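Side-chain contacts in chitin binding domain (Burkholderia pseudomallei, PDB 3UAM), which probably binds chitin and belongs to the AA10 family of lytic polysaccharide monooxygenases, copper enzymes that cleave crystalline polysaccharides by oxidation: residues P55-G60 with L144-F149; M74-G79 with A206-I211; H148-P153 with P186-Y191. All coordinates share one frame; numbering follows the deposited sequence. Where two conformers were deposited one is given.

Contact 1: residues P55-G60 with L144-F149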
ATOM      1  N   PRO A  55     -10.468  -0.934   3.101  1.00  8.85           N
ATOM      2  CA  PRO A  55     -11.275  -1.375   1.969  1.00  9.22           C
ATOM      3  C   PRO A  55     -12.609  -0.654   1.796  1.00  9.66           C
ATOM      4  O   PRO A  55     -13.501  -1.185   1.136  1.00 10.10           O
ATOM      5  CB  PRO A  55     -11.513  -2.853   2.301  1.00  9.67           C
ATOM      6  CG  PRO A  55     -11.665  -2.860   3.782  1.00  9.73           C
ATOM      7  CD  PRO A  55     -10.656  -1.830   4.264  1.00  9.13           C
ATOM      8  N   ALA A  56     -12.756   0.558   2.332  1.00  9.65           N
ATOM      9  CA  ALA A  56     -14.000   1.301   2.135  1.00 10.07           C
ATOM     10  C   ALA A  56     -14.174   1.560   0.627  1.00 10.27           C
ATOM     11  O   ALA A  56     -13.191   1.511  -0.139  1.00  9.73           O
ATOM     12  CB  ALA A  56     -13.992   2.607   2.936  1.00  9.95           C
ATOM     13  N   THR A  57     -15.421   1.751   0.193  1.00 10.81           N
ATOM     14  CA  THR A  57     -15.713   2.038  -1.219  1.00 11.28           C
ATOM     15  C   THR A  57     -16.376   3.410  -1.422  1.00 11.79           C
ATOM     16  O   THR A  57     -17.073   3.625  -2.444  1.00 13.26           O
ATOM     17  CB  THR A  57     -16.674   0.989  -1.786  1.00 11.95           C
ATOM     18  OG1 THR A  57     -17.849   0.974  -0.972  1.00 12.40           O
ATOM     19  CG2 THR A  57     -16.034  -0.416  -1.783  1.00 11.75           C
ATOM     20  N   GLN A  58     -16.248   4.308  -0.452  1.00 11.29           N
ATOM     21  CA  GLN A  58     -16.965   5.589  -0.468  1.00 11.67           C
ATOM     22  C   GLN A  58     -15.998   6.679   0.005  1.00 10.85           C
ATOM     23  O   GLN A  58     -15.088   6.395   0.786  1.00 10.26           O
ATOM     24  CB  GLN A  58     -18.179   5.549   0.476  1.00 12.47           C
ATOM     25  CG  GLN A  58     -17.773   5.705   1.948  1.00 12.58           C
ATOM     26  CD  GLN A  58     -18.811   5.208   2.952  1.00 13.47           C
ATOM     27  OE1 GLN A  58     -19.032   3.986   3.081  1.00 14.40           O
ATOM     28  NE2 GLN A  58     -19.426   6.137   3.691  1.00 13.64           N
ATOM     29  N   SER A  59     -16.217   7.913  -0.432  1.00 10.77           N
ATOM     30  CA  SER A  59     -15.425   9.054   0.047  1.00 10.32           C
ATOM     31  C   SER A  59     -16.124   9.774   1.196  1.00 10.41           C
ATOM     32  O   SER A  59     -17.293   9.521   1.487  1.00 10.74           O
ATOM     33  CB  SER A  59     -15.207  10.057  -1.088  1.00 10.58           C
ATOM     34  OG  SER A  59     -16.461  10.472  -1.590  1.00 11.42           O
ATOM     35  N   GLY A  60     -15.400  10.694   1.819  1.00 10.08           N
ATOM     36  CA  GLY A  60     -15.965  11.590   2.820  1.00 10.49           C
ATOM     37  C   GLY A  60     -16.025  11.029   4.231  1.00 10.37           C
ATOM     38  O   GLY A  60     -16.524  11.699   5.136  1.00 10.80           O
ATOM     39  N   LEU A 144      -7.207  -7.863  -8.653  1.00 11.05           N
ATOM     40  CA  LEU A 144      -7.282  -7.758  -7.194  1.00 10.48           C
ATOM     41  C   LEU A 144      -8.571  -7.067  -6.799  1.00 10.36           C
ATOM     42  O   LEU A 144      -8.953  -6.080  -7.411  1.00 10.27           O
ATOM     43  CB  LEU A 144      -6.103  -6.953  -6.642  1.00  9.85           C
ATOM     44  CG  LEU A 144      -4.711  -7.517  -6.878  1.00  9.81           C
ATOM     45  CD1 LEU A 144      -3.648  -6.581  -6.330  1.00  9.35           C
ATOM     46  CD2 LEU A 144      -4.615  -8.853  -6.195  1.00 10.16           C
ATOM     47  N   ALA A 145      -9.225  -7.602  -5.771  1.00 10.29           N
ATOM     48  CA  ALA A 145     -10.512  -7.084  -5.268  1.00 10.28           C
ATOM     49  C   ALA A 145     -10.536  -7.234  -3.755  1.00  9.90           C
ATOM     50  O   ALA A 145      -9.810  -8.054  -3.180  1.00  9.82           O
ATOM     51  CB  ALA A 145     -11.693  -7.843  -5.900  1.00 10.98           C
ATOM     52  N   ARG A 146     -11.408  -6.462  -3.120  1.00  9.73           N
ATOM     53  CA  ARG A 146     -11.527  -6.438  -1.666  1.00  9.55           C
ATOM     54  C   ARG A 146     -11.843  -7.826  -1.097  1.00 10.15           C
ATOM     55  O   ARG A 146     -11.314  -8.193  -0.046  1.00 10.28           O
ATOM     56  CB  ARG A 146     -12.620  -5.433  -1.270  1.00  9.58           C
ATOM     57  CG  ARG A 146     -12.142  -4.003  -1.385  1.00  8.92           C
ATOM     58  CD  ARG A 146     -13.292  -3.042  -1.550  1.00  9.17           C
ATOM     59  NE  ARG A 146     -12.855  -1.669  -1.502  1.00  8.67           N
ATOM     60  CZ  ARG A 146     -12.190  -1.028  -2.462  1.00  8.45           C
ATOM     61  NH1 ARG A 146     -11.844  -1.601  -3.616  1.00  8.55           N
ATOM     62  NH2 ARG A 146     -11.896   0.234  -2.267  1.00  8.18           N
ATOM     63  N   ALA A 147     -12.660  -8.597  -1.812  1.00 10.77           N
ATOM     64  CA  ALA A 147     -12.986  -9.997  -1.451  1.00 11.47           C
ATOM     65  C   ALA A 147     -11.786 -10.952  -1.350  1.00 11.46           C
ATOM     66  O   ALA A 147     -11.925 -12.044  -0.785  1.00 12.12           O
ATOM     67  CB  ALA A 147     -13.992 -10.573  -2.450  1.00 12.21           C
ATOM     68  N   HIS A 148     -10.639 -10.561  -1.915  1.00 10.82           N
ATOM     69  CA  HIS A 148      -9.433 -11.368  -1.880  1.00 10.81           C
ATOM     70  C   HIS A 148      -8.640 -11.171  -0.619  1.00 10.45           C
ATOM     71  O   HIS A 148      -7.803 -12.001  -0.317  1.00 10.54           O
ATOM     72  CB  HIS A 148      -8.522 -11.056  -3.068  1.00 10.52           C
ATOM     73  CG  HIS A 148      -9.159 -11.330  -4.394  1.00 11.21           C
ATOM     74  ND1 HIS A 148      -8.993 -10.531  -5.475  1.00 11.03           N
ATOM     75  CD2 HIS A 148     -10.008 -12.361  -4.787  1.00 12.03           C
ATOM     76  CE1 HIS A 148      -9.701 -11.046  -6.502  1.00 11.78           C
ATOM     77  NE2 HIS A 148     -10.306 -12.168  -6.081  1.00 12.44           N
ATOM     78  N   PHE A 149      -8.883 -10.071   0.095  1.00 10.05           N
ATOM     79  CA  PHE A 149      -8.102  -9.694   1.253  1.00  9.85           C
ATOM     80  C   PHE A 149      -8.818  -9.979   2.588  1.00 10.53           C
ATOM     81  O   PHE A 149     -10.042  -9.821   2.700  1.00 10.86           O
ATOM     82  CB  PHE A 149      -7.735  -8.204   1.159  1.00  9.10           C
ATOM     83  CG  PHE A 149      -6.717  -7.909   0.092  1.00  8.60           C
ATOM     84  CD1 PHE A 149      -5.367  -8.063   0.354  1.00  8.30           C
ATOM     85  CD2 PHE A 149      -7.112  -7.513  -1.167  1.00  8.58           C
ATOM     86  CE1 PHE A 149      -4.426  -7.788  -0.606  1.00  8.02           C
ATOM     87  CE2 PHE A 149      -6.188  -7.271  -2.157  1.00  8.41           C
ATOM     88  CZ  PHE A 149      -4.829  -7.397  -1.876  1.00  8.18           C
TER
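Pro-55, Ala-56 and Thr-57 all meet one side chain of 144-149, that of Arg-146. Just before it, Ala-145 N donates to His-148 ND1 at 3.0 Å, which ties the imidazole back across the 3-10 turn 146-148. Arg-146 leaves this turn with CG anti to its carbonyl carbon (chi1 -76°) and runs extended to NE. Arg-146 CG brushes Pro-55 CB at 3.9 Å. The guanidinium then presents its edge to two successive carbonyls: Arg-146 NE binds Pro-55 O at 2.8 Å, and Arg-146 NH2 binds Ala-56 O, also at 2.8 Å. Both oxygens lie near the guanidinium plane, yet NE sits well above the carbonyl plane of Pro-55, 53° out of it, so that bond misses the lone pairs. The second bond is the straighter, with an N-H...O angle of 162°. Both segments belong to loops on the surface of the LPMO beta-sandwich, one following strand 49-51 and the other strand 126-133. Thr-57 covers one guanidinium face with its methyl CG2, 3.4 Å from Arg-146 NE. The remaining nitrogen, NH1, forms a salt bridge with Asp-78, while NH2 has a second acceptor in Pro-76 O. Further along, Phe-149 turns inward onto Val-193 and Leu-195 of strand 190-200.

Contact 2: residues M74-G79 with A206-I211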
ATOM      1  N   MET A  74     -12.228   9.059  -2.839  1.00 10.85           N
ATOM      2  CA  MET A  74     -12.728   7.730  -3.240  1.00 11.38           C
ATOM      3  C   MET A  74     -11.603   6.712  -3.283  1.00 10.52           C
ATOM      4  O   MET A  74     -10.617   6.911  -3.983  1.00 10.54           O
ATOM      5  CB  MET A  74     -13.406   7.796  -4.602  1.00 12.94           C
ATOM      6  CG  MET A  74     -14.075   6.482  -5.040  1.00 14.09           C
ATOM      7  SD  MET A  74     -15.421   5.914  -3.961  1.00 16.33           S
ATOM      8  CE  MET A  74     -16.770   6.953  -4.504  1.00 17.42           C
ATOM      9  N   PRO A  75     -11.697   5.643  -2.478  1.00  9.91           N
ATOM     10  CA  PRO A  75     -10.613   4.664  -2.562  1.00  9.28           C
ATOM     11  C   PRO A  75     -10.589   3.932  -3.921  1.00  9.25           C
ATOM     12  O   PRO A  75     -11.558   3.988  -4.665  1.00  9.72           O
ATOM     13  CB  PRO A  75     -10.920   3.693  -1.405  1.00  9.15           C
ATOM     14  CG  PRO A  75     -11.785   4.469  -0.472  1.00  9.43           C
ATOM     15  CD  PRO A  75     -12.634   5.314  -1.386  1.00 10.03           C
ATOM     16  N   PRO A  76      -9.475   3.281  -4.257  1.00  8.73           N
ATOM     17  CA  PRO A  76      -9.404   2.601  -5.548  1.00  8.98           C
ATOM     18  C   PRO A  76     -10.462   1.507  -5.683  1.00  9.22           C
ATOM     19  O   PRO A  76     -10.673   0.742  -4.749  1.00  8.91           O
ATOM     20  CB  PRO A  76      -8.015   1.979  -5.544  1.00  8.63           C
ATOM     21  CG  PRO A  76      -7.240   2.785  -4.551  1.00  8.33           C
ATOM     22  CD  PRO A  76      -8.231   3.143  -3.493  1.00  8.30           C
ATOM     23  N   ARG A  77     -11.152   1.479  -6.811  1.00  9.77           N
ATOM     24  CA  ARG A  77     -12.137   0.428  -7.037  0.50 10.27           C
ATOM     25  C   ARG A  77     -11.475  -0.941  -7.204  1.00 10.16           C
ATOM     26  O   ARG A  77     -10.249  -1.048  -7.424  1.00  9.65           O
ATOM     27  CB  ARG A  77     -13.067   0.753  -8.213  0.50 11.13           C
ATOM     28  CG  ARG A  77     -12.477   0.792  -9.618  0.50 11.47           C
ATOM     29  CD  ARG A  77     -13.625   1.098 -10.580  0.50 12.40           C
ATOM     30  NE  ARG A  77     -13.288   1.084 -12.003  0.50 13.00           N
ATOM     31  CZ  ARG A  77     -13.279  -0.009 -12.759  0.50 13.49           C
ATOM     32  NH1 ARG A  77     -13.538  -1.190 -12.222  0.50 13.59           N
ATOM     33  NH2 ARG A  77     -12.977   0.068 -14.042  0.50 13.97           N
ATOM     34  N   ASP A  78     -12.280  -1.998  -7.046  1.00 10.46           N
ATOM     35  CA  ASP A  78     -11.783  -3.346  -7.263  1.00 10.53           C
ATOM     36  C   ASP A  78     -11.212  -3.415  -8.688  1.00 10.70           C
ATOM     37  O   ASP A  78     -11.765  -2.853  -9.640  1.00 11.16           O
ATOM     38  CB  ASP A  78     -12.876  -4.399  -7.088  1.00 11.17           C
ATOM     39  CG  ASP A  78     -13.248  -4.653  -5.608  1.00 11.08           C
ATOM     40  OD1 ASP A  78     -12.489  -4.269  -4.677  1.00 10.20           O
ATOM     41  OD2 ASP A  78     -14.348  -5.212  -5.378  1.00 11.96           O
ATOM     42  N   GLY A  79     -10.073  -4.061  -8.824  1.00 10.41           N
ATOM     43  CA  GLY A  79      -9.404  -4.128 -10.119  1.00 10.67           C
ATOM     44  C   GLY A  79      -8.501  -2.946 -10.416  1.00 10.32           C
ATOM     45  O   GLY A  79      -7.786  -2.975 -11.411  1.00 10.56           O
ATOM     46  N   ALA A 206      -4.006   8.028   0.114  1.00  5.33           N
ATOM     47  CA  ALA A 206      -3.023   7.055   0.562  1.00  4.97           C
ATOM     48  C   ALA A 206      -2.221   6.571  -0.643  1.00  4.92           C
ATOM     49  O   ALA A 206      -2.672   6.670  -1.778  1.00  5.06           O
ATOM     50  CB  ALA A 206      -3.704   5.869   1.219  1.00  4.78           C
ATOM     51  N   PHE A 207      -1.028   6.056  -0.379  1.00  4.71           N
ATOM     52  CA  PHE A 207      -0.206   5.454  -1.412  1.00  4.72           C
ATOM     53  C   PHE A 207      -0.299   3.932  -1.274  1.00  4.51           C
ATOM     54  O   PHE A 207      -0.181   3.381  -0.180  1.00  4.29           O
ATOM     55  CB  PHE A 207       1.242   5.929  -1.300  1.00  4.83           C
ATOM     56  CG  PHE A 207       1.417   7.408  -1.598  1.00  5.17           C
ATOM     57  CD1 PHE A 207       0.853   8.371  -0.784  1.00  5.21           C
ATOM     58  CD2 PHE A 207       2.124   7.832  -2.732  1.00  5.55           C
ATOM     59  CE1 PHE A 207       0.979   9.734  -1.083  1.00  5.61           C
ATOM     60  CE2 PHE A 207       2.265   9.175  -3.019  1.00  5.93           C
ATOM     61  CZ  PHE A 207       1.688  10.134  -2.197  1.00  5.94           C
ATOM     62  N   TYR A 208      -0.488   3.275  -2.410  1.00  4.65           N
ATOM     63  CA  TYR A 208      -0.784   1.848  -2.492  1.00  4.61           C
ATOM     64  C   TYR A 208       0.380   1.093  -3.124  1.00  4.74           C
ATOM     65  O   TYR A 208       0.735   1.337  -4.272  1.00  4.99           O
ATOM     66  CB  TYR A 208      -2.072   1.658  -3.314  1.00  4.79           C
ATOM     67  CG  TYR A 208      -3.304   2.068  -2.564  1.00  4.74           C
ATOM     68  CD1 TYR A 208      -3.713   3.396  -2.527  1.00  4.83           C
ATOM     69  CD2 TYR A 208      -4.095   1.126  -1.919  1.00  4.74           C
ATOM     70  CE1 TYR A 208      -4.856   3.777  -1.827  1.00  4.84           C
ATOM     71  CE2 TYR A 208      -5.232   1.493  -1.217  1.00  4.77           C
ATOM     72  CZ  TYR A 208      -5.607   2.812  -1.159  1.00  4.84           C
ATOM     73  OH  TYR A 208      -6.763   3.180  -0.479  1.00  5.02           O
ATOM     74  N   GLN A 209       0.934   0.142  -2.366  1.00  4.69           N
ATOM     75  CA  GLN A 209       2.085  -0.647  -2.792  1.00  4.95           C
ATOM     76  C   GLN A 209       1.841  -2.143  -2.590  1.00  5.10           C
ATOM     77  O   GLN A 209       2.064  -2.711  -1.511  1.00  5.00           O
ATOM     78  CB  GLN A 209       3.353  -0.201  -2.073  1.00  4.92           C
ATOM     79  CG  GLN A 209       3.786   1.204  -2.463  1.00  5.03           C
ATOM     80  CD  GLN A 209       4.609   1.233  -3.728  1.00  5.41           C
ATOM     81  OE1 GLN A 209       5.605   0.526  -3.840  1.00  5.59           O
ATOM     82  NE2 GLN A 209       4.207   2.079  -4.687  1.00  5.60           N
ATOM     83  N   VAL A 210       1.387  -2.754  -3.673  1.00  5.41           N
ATOM     84  CA  VAL A 210       1.243  -4.196  -3.771  1.00  5.77           C
ATOM     85  C   VAL A 210       2.603  -4.894  -3.878  1.00  5.98           C
ATOM     86  O   VAL A 210       3.486  -4.450  -4.590  1.00  6.12           O
ATOM     87  CB  VAL A 210       0.306  -4.547  -4.962  1.00  6.12           C
ATOM     88  CG1 VAL A 210       0.494  -5.976  -5.427  1.00  6.67           C
ATOM     89  CG2 VAL A 210      -1.132  -4.322  -4.531  1.00  6.04           C
ATOM     90  N   ILE A 211       2.757  -5.974  -3.107  1.00  6.15           N
ATOM     91  CA  ILE A 211       3.969  -6.772  -3.057  1.00  6.49           C
ATOM     92  C   ILE A 211       3.550  -8.205  -3.292  1.00  6.94           C
ATOM     93  O   ILE A 211       2.637  -8.717  -2.607  1.00  6.89           O
ATOM     94  CB  ILE A 211       4.661  -6.725  -1.675  1.00  6.38           C
ATOM     95  CG1 ILE A 211       4.947  -5.284  -1.276  1.00  6.10           C
ATOM     96  CG2 ILE A 211       5.956  -7.523  -1.715  1.00  6.74           C
ATOM     97  CD1 ILE A 211       5.270  -5.101   0.190  1.00  5.98           C
TER
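Pro-76 sets its CG over one face of the Tyr-208 ring, meeting it from the opposite direction. The evidence for a CH-pi contact is direct: Pro-76 CG stands 3.9 Å from the centroid of the Tyr-208 ring and 18° off the ring normal. CG is offset toward the rim of the phenol, and Pro-76 CD follows that offset to the hydroxyl end, 3.5 Å from Tyr-208 CZ and 3.4 Å from Tyr-208 OH. Pro-75 adds a lighter touch, its CB coming 4.3 Å from Tyr-208 OH. Tyr-208 lies on strand 205-215 of the mixed sheet in the LPMO beta-sandwich, whereas the two prolines sit in the long loop between strand 49-51 and helix 98-101, so the contact packs that loop against a sheet face. A chi1 of -73° sets the Tyr-208 ring beside the backbone N and sends it from the strand toward the loop. The buried hydroxyl is not left to the prolines alone, for it hydrogen-bonds Gly-51 O, and this bond probably helps fix where the ring points. Phe-54 also packs on the tyrosine, and a glycerol molecule, probably from the crystallisation liquor, lies about 4 Å from the side chain of Tyr-208.

Contact 3: residues H148-P153 with P186-Y191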
ATOM      1  N   HIS A 148     -10.639 -10.561  -1.915  1.00 10.82           N
ATOM      2  CA  HIS A 148      -9.433 -11.368  -1.880  1.00 10.81           C
ATOM      3  C   HIS A 148      -8.640 -11.171  -0.619  1.00 10.45           C
ATOM      4  O   HIS A 148      -7.803 -12.001  -0.317  1.00 10.54           O
ATOM      5  CB  HIS A 148      -8.522 -11.056  -3.068  1.00 10.52           C
ATOM      6  CG  HIS A 148      -9.159 -11.330  -4.394  1.00 11.21           C
ATOM      7  ND1 HIS A 148      -8.993 -10.531  -5.475  1.00 11.03           N
ATOM      8  CD2 HIS A 148     -10.008 -12.361  -4.787  1.00 12.03           C
ATOM      9  CE1 HIS A 148      -9.701 -11.046  -6.502  1.00 11.78           C
ATOM     10  NE2 HIS A 148     -10.306 -12.168  -6.081  1.00 12.44           N
ATOM     11  N   PHE A 149      -8.883 -10.071   0.095  1.00 10.05           N
ATOM     12  CA  PHE A 149      -8.102  -9.694   1.253  1.00  9.85           C
ATOM     13  C   PHE A 149      -8.818  -9.979   2.588  1.00 10.53           C
ATOM     14  O   PHE A 149     -10.042  -9.821   2.700  1.00 10.86           O
ATOM     15  CB  PHE A 149      -7.735  -8.204   1.159  1.00  9.10           C
ATOM     16  CG  PHE A 149      -6.717  -7.909   0.092  1.00  8.60           C
ATOM     17  CD1 PHE A 149      -5.367  -8.063   0.354  1.00  8.30           C
ATOM     18  CD2 PHE A 149      -7.112  -7.513  -1.167  1.00  8.58           C
ATOM     19  CE1 PHE A 149      -4.426  -7.788  -0.606  1.00  8.02           C
ATOM     20  CE2 PHE A 149      -6.188  -7.271  -2.157  1.00  8.41           C
ATOM     21  CZ  PHE A 149      -4.829  -7.397  -1.876  1.00  8.18           C
ATOM     22  N   GLU A 150      -8.039 -10.434   3.578  1.00 10.67           N
ATOM     23  CA  GLU A 150      -8.515 -10.595   4.939  1.00 11.27           C
ATOM     24  C   GLU A 150      -9.053  -9.264   5.474  1.00 10.97           C
ATOM     25  O   GLU A 150      -8.394  -8.235   5.346  1.00 10.39           O
ATOM     26  CB  GLU A 150      -7.390 -11.091   5.855  1.00 11.43           C
ATOM     27  CG  GLU A 150      -6.932 -12.503   5.601  1.00 12.11           C
ATOM     28  CD  GLU A 150      -7.951 -13.561   6.003  1.00 13.36           C
ATOM     29  OE1 GLU A 150      -8.887 -13.251   6.787  1.00 14.11           O
ATOM     30  OE2 GLU A 150      -7.808 -14.717   5.550  1.00 13.67           O
ATOM     31  N   PRO A 151     -10.243  -9.284   6.092  1.00 11.71           N
ATOM     32  CA  PRO A 151     -10.835  -8.045   6.580  1.00 11.70           C
ATOM     33  C   PRO A 151     -10.013  -7.388   7.707  1.00 11.52           C
ATOM     34  O   PRO A 151     -10.067  -6.177   7.888  1.00 11.31           O
ATOM     35  CB  PRO A 151     -12.244  -8.479   7.050  1.00 12.56           C
ATOM     36  CG  PRO A 151     -12.123  -9.930   7.357  1.00 13.22           C
ATOM     37  CD  PRO A 151     -11.104 -10.452   6.367  1.00 12.83           C
ATOM     38  N   ASP A 152      -9.230  -8.178   8.423  1.00 11.81           N
ATOM     39  CA  ASP A 152      -8.357  -7.647   9.454  1.00 11.89           C
ATOM     40  C   ASP A 152      -6.945  -7.471   8.902  1.00 10.55           C
ATOM     41  O   ASP A 152      -6.383  -8.382   8.325  1.00 10.50           O
ATOM     42  CB  ASP A 152      -8.335  -8.561  10.674  1.00 13.29           C
ATOM     43  CG  ASP A 152      -9.686  -8.656  11.339  1.00 14.98           C
ATOM     44  OD1 ASP A 152     -10.528  -7.725  11.204  1.00 16.39           O
ATOM     45  OD2 ASP A 152      -9.929  -9.673  11.990  1.00 16.70           O
ATOM     46  N   PRO A 153      -6.368  -6.287   9.095  1.00  9.52           N
ATOM     47  CA  PRO A 153      -5.021  -6.092   8.565  1.00  8.73           C
ATOM     48  C   PRO A 153      -4.030  -7.046   9.230  1.00  8.70           C
ATOM     49  O   PRO A 153      -4.208  -7.440  10.375  1.00  9.03           O
ATOM     50  CB  PRO A 153      -4.704  -4.625   8.882  1.00  8.45           C
ATOM     51  CG  PRO A 153      -5.710  -4.193   9.905  1.00  8.83           C
ATOM     52  CD  PRO A 153      -6.891  -5.109   9.801  1.00  9.39           C
ATOM     53  N   PRO A 186       1.907 -14.560   8.003  1.00 10.14           N
ATOM     54  CA  PRO A 186       1.047 -15.635   8.505  1.00 10.93           C
ATOM     55  C   PRO A 186       1.270 -16.946   7.736  1.00 11.53           C
ATOM     56  O   PRO A 186       2.163 -17.032   6.902  1.00 11.33           O
ATOM     57  CB  PRO A 186      -0.354 -15.086   8.262  1.00 10.59           C
ATOM     58  CG  PRO A 186      -0.200 -14.241   7.044  1.00  9.81           C
ATOM     59  CD  PRO A 186       1.194 -13.687   7.060  1.00  9.50           C
ATOM     60  N   THR A 187       0.451 -17.945   8.034  1.00 12.34           N
ATOM     61  CA  THR A 187       0.498 -19.257   7.390  1.00 13.12           C
ATOM     62  C   THR A 187      -0.222 -19.245   6.034  1.00 12.73           C
ATOM     63  O   THR A 187      -1.417 -18.975   5.970  1.00 12.76           O
ATOM     64  CB  THR A 187      -0.170 -20.294   8.307  1.00 14.32           C
ATOM     65  OG1 THR A 187       0.541 -20.318   9.554  1.00 15.11           O
ATOM     66  CG2 THR A 187      -0.194 -21.717   7.670  1.00 15.24           C
ATOM     67  N   ARG A 188       0.518 -19.514   4.961  1.00 12.50           N
ATOM     68  CA  ARG A 188      -0.021 -19.519   3.590  1.00 12.23           C
ATOM     69  C   ARG A 188       0.798 -20.484   2.719  1.00 12.70           C
ATOM     70  O   ARG A 188       1.923 -20.856   3.067  1.00 12.88           O
ATOM     71  CB  ARG A 188       0.067 -18.124   2.948  1.00 11.21           C
ATOM     72  CG  ARG A 188      -0.767 -16.990   3.550  1.00 10.55           C
ATOM     73  CD  ARG A 188      -2.250 -17.213   3.374  1.00 10.79           C
ATOM     74  NE  ARG A 188      -3.049 -16.071   3.794  1.00 10.22           N
ATOM     75  CZ  ARG A 188      -3.378 -15.773   5.054  1.00 10.28           C
ATOM     76  NH1 ARG A 188      -2.957 -16.516   6.063  1.00 10.81           N
ATOM     77  NH2 ARG A 188      -4.127 -14.706   5.313  1.00  9.92           N
ATOM     78  N   THR A 189       0.213 -20.896   1.599  1.00 12.89           N
ATOM     79  CA  THR A 189       0.934 -21.566   0.519  1.00 13.22           C
ATOM     80  C   THR A 189       0.605 -20.892  -0.820  1.00 12.63           C
ATOM     81  O   THR A 189      -0.485 -20.355  -1.005  1.00 12.24           O
ATOM     82  CB  THR A 189       0.520 -23.038   0.417  1.00 14.46           C
ATOM     83  OG1 THR A 189       0.376 -23.556   1.739  1.00 15.15           O
ATOM     84  CG2 THR A 189       1.564 -23.854  -0.335  1.00 15.02           C
ATOM     85  N   GLY A 190       1.553 -20.924  -1.755  1.00 12.56           N
ATOM     86  CA  GLY A 190       1.302 -20.420  -3.105  1.00 12.24           C
ATOM     87  C   GLY A 190       1.322 -18.901  -3.177  1.00 11.17           C
ATOM     88  O   GLY A 190       1.837 -18.236  -2.295  1.00 10.58           O
ATOM     89  N   TYR A 191       0.743 -18.368  -4.248  1.00 10.94           N
ATOM     90  CA  TYR A 191       0.796 -16.930  -4.545  1.00 10.13           C
ATOM     91  C   TYR A 191      -0.180 -16.145  -3.654  1.00  9.60           C
ATOM     92  O   TYR A 191      -1.374 -16.502  -3.517  1.00  9.88           O
ATOM     93  CB  TYR A 191       0.503 -16.692  -6.032  1.00 10.29           C
ATOM     94  CG  TYR A 191       0.351 -15.247  -6.477  1.00  9.60           C
ATOM     95  CD1 TYR A 191       1.179 -14.237  -5.996  1.00  8.97           C
ATOM     96  CD2 TYR A 191      -0.590 -14.917  -7.425  1.00  9.75           C
ATOM     97  CE1 TYR A 191       1.026 -12.931  -6.422  1.00  8.48           C
ATOM     98  CE2 TYR A 191      -0.744 -13.625  -7.873  1.00  9.26           C
ATOM     99  CZ  TYR A 191       0.060 -12.629  -7.372  1.00  8.63           C
ATOM    100  OH  TYR A 191      -0.133 -11.348  -7.846  1.00  8.24           O
TER
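Glu-150 and Arg-188 face each other from backbones that stay well apart, their CA atoms separated by 12.4 Å, so only side chains bridge the gap. Glu-150 sits in the loop before strand 155-158, and its backbone is hydrogen-bonded to Ile-133. Arg-188 is extended in the loop leading into strand 190-200. Both side chains bend at chi2 and cross at a slant. The closest approach between the two is from the methylene Glu-150 CG, 3.6 Å from Arg-188 NH2, at the edge of the guanidinium and near its plane. The carboxylate is turned away from a paired geometry, its plane 67° from that of the guanidinium. Glu-150 OE2 is 3.7 Å from Arg-188 NH2 and well out of the guanidinium plane; the salt bridge is therefore long, an attraction of charges with no N-H aimed at the oxygen. Firmer bonds set the arginine. Arg-188 NH1 donates to Thr-187 O at 2.9 Å, nearly straight at 166°, with the oxygen in the guanidinium plane, while NE binds Thr-134 O. Pro-186 CG rests over one face of the Arg-188 guanidinium, 3.6 Å above the plane and toward its rim. The second shell thus positions the group that Glu-150 meets. This is a surface bridge between two loops that adjoin strands 126-133 and 190-200, antiparallel neighbours in the mixed sheet of the beta-sandwich characteristic of lytic polysaccharide monooxygenases.

How the contacts relate
Contact 2 is the buried member of the set, while contacts 1 and 3 lie at the surface, and their chemistry follows: apolar ring packing inside, arginines meeting carbonyls or a carboxylate outside. Contacts 1 and 2 have centres about 8 Å apart and interlock. Both draw on the long loop after strand 49-51, and Leu-144 O lies 2.7 Å from Gly-79 N, a probable hydrogen bond. Contact 3 shares His-148 and Phe-149 with contact 1, so one loop serves both. Contacts 2 and 3 do not touch, but each reaches the same sheet through neighbouring strands, 205-215 and 190-200. The two arginines differ too: Arg-146 donates directly across its contact, whereas Arg-188 offers Glu-150 charge alone.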